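Side-chain contact in transcription initiation factor IIB (Methanocaldococcus jannaschii, PDB 5O9J), which is a mini-intein with a HINT fold that probably excises itself from the precursor of an archaeal transcription factor by protein splicing: residues E53-A56 and K62-F65. Numbering follows the deposited sequence.
Sequences EVIA and KFKF
Ile55 sets its CD1 methyl over the centre of one face of the Phe65 ring in a beta hairpin of the HINT fold, where strands 52-57 and 63-67 run antiparallel and the latter forms the edge of a four-stranded sheet within the chain. This is the tight part of the contact. CD1 stands 3.5 Å from the centroid of the Phe65 ring, 11° off its normal, a CH-pi contact over the face. With CG1 of Ile55 anti to the carbonyl carbon (chi1 -66°), the longer branch reaches toward the ring while CG2 turns to the edge of Phe63, 4.5 Å from CD2 of that ring. Ile12, on the next strand of the sheet, touches both Ile55 and Phe65. Beside this pair, Glu53 sends its extended chain across Phe65 at about a right angle, and OE1 comes within 3.4 Å of Phe65 CB, a van der Waals approach without a hydrogen bond. Were Phe65 replaced by an alanine, the Ile55 methyl would probably lose the ring beneath it and a gap would be likely to open beside Ile12. The looser side lies toward the turn, where Phe63 is exposed, though Phe57 packs edge-to-face with it, and the exposed side chain of Lys64 makes no close approach to residues 53-56. There the backbone does the joining. Ala56 and Lys64 form a hydrogen-bonded pair, Ala56 N giving to Lys64 O, and Lys64 N meeting Ala56 O at 2.9 Å with an N-H...O angle of 169°.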
loop_
_atom_site.group_PDB
_atom_site.type_symbol
_atom_site.label_atom_id
_atom_site.label_comp_id
_atom_site.label_asym_id
_atom_site.label_seq_id
_atom_site.Cartn_x
_atom_site.Cartn_y
_atom_site.Cartn_z
ATOM N N GLU A 53 -7.699 10.990 -8.811
ATOM C CA GLU A 53 -6.248 11.021 -8.817
ATOM C C GLU A 53 -5.716 10.744 -7.419
ATOM O O GLU A 53 -6.318 11.153 -6.430
ATOM C CB GLU A 53 -5.741 12.375 -9.324
ATOM C CG GLU A 53 -6.349 12.813 -10.649
ATOM C CD GLU A 53 -5.620 13.988 -11.278
ATOM O OE1 GLU A 53 -5.051 14.818 -10.534
ATOM O OE2 GLU A 53 -5.606 14.079 -12.525
ATOM N N VAL A 54 -4.588 10.045 -7.339
ATOM C CA VAL A 54 -3.965 9.764 -6.052
ATOM C C VAL A 54 -2.511 10.241 -6.062
ATOM O O VAL A 54 -1.907 10.397 -7.132
ATOM C CB VAL A 54 -4.038 8.260 -5.725
ATOM C CG1 VAL A 54 -3.098 7.461 -6.624
ATOM C CG2 VAL A 54 -3.759 7.998 -4.248
ATOM N N ILE A 55 -1.953 10.495 -4.883
ATOM C CA ILE A 55 -0.543 10.858 -4.791
ATOM C C ILE A 55 0.304 9.640 -5.098
ATOM O O ILE A 55 0.144 8.592 -4.487
ATOM C CB ILE A 55 -0.151 11.403 -3.402
ATOM C CG1 ILE A 55 -0.849 12.732 -3.140
ATOM C CG2 ILE A 55 1.368 11.580 -3.309
ATOM C CD1 ILE A 55 -0.536 13.810 -4.182
ATOM N N ALA A 56 1.194 9.780 -6.065
ATOM C CA ALA A 56 2.068 8.694 -6.434
ATOM C C ALA A 56 3.405 9.248 -6.874
ATOM O O ALA A 56 3.533 10.433 -7.162
ATOM C CB ALA A 56 1.445 7.860 -7.538
ATOM N N LYS A 62 8.856 12.123 -9.533
ATOM C CA LYS A 62 8.220 13.130 -8.686
ATOM C C LYS A 62 6.932 12.664 -8.000
ATOM O O LYS A 62 6.148 11.900 -8.568
ATOM C CB LYS A 62 7.938 14.393 -9.505
ATOM C CG LYS A 62 9.191 15.001 -10.151
ATOM C CD LYS A 62 8.854 15.815 -11.386
ATOM C CE LYS A 62 10.101 16.456 -11.967
ATOM N NZ LYS A 62 9.773 17.607 -12.859
ATOM N N PHE A 63 6.731 13.128 -6.767
ATOM C CA PHE A 63 5.483 12.893 -6.047
ATOM C C PHE A 63 4.418 13.895 -6.471
ATOM O O PHE A 63 4.504 15.090 -6.172
ATOM C CB PHE A 63 5.705 12.962 -4.538
ATOM C CG PHE A 63 6.419 11.761 -3.980
ATOM C CD1 PHE A 63 7.798 11.769 -3.800
ATOM C CD2 PHE A 63 5.714 10.620 -3.649
ATOM C CE1 PHE A 63 8.454 10.661 -3.293
ATOM C CE2 PHE A 63 6.365 9.506 -3.144
ATOM C CZ PHE A 63 7.734 9.525 -2.964
ATOM N N LYS A 64 3.412 13.378 -7.167
ATOM C CA LYS A 64 2.397 14.175 -7.845
ATOM C C LYS A 64 1.050 13.452 -7.861
ATOM O O LYS A 64 1.000 12.235 -7.726
ATOM C CB LYS A 64 2.817 14.457 -9.295
ATOM C CG LYS A 64 3.813 15.580 -9.496
ATOM C CD LYS A 64 3.825 15.992 -10.962
ATOM C CE LYS A 64 4.410 17.385 -11.150
ATOM N NZ LYS A 64 5.789 17.477 -10.611
ATOM N N PHE A 65 -0.033 14.194 -8.054
ATOM C CA PHE A 65 -1.319 13.571 -8.337
ATOM C C PHE A 65 -1.274 12.860 -9.686
ATOM O O PHE A 65 -0.865 13.446 -10.687
ATOM C CB PHE A 65 -2.444 14.603 -8.319
ATOM C CG PHE A 65 -2.884 14.984 -6.937
ATOM C CD1 PHE A 65 -3.502 14.056 -6.114
ATOM C CD2 PHE A 65 -2.667 16.268 -6.455
ATOM C CE1 PHE A 65 -3.909 14.398 -4.848
ATOM C CE2 PHE A 65 -3.068 16.620 -5.185
ATOM C CZ PHE A 65 -3.687 15.688 -4.378
#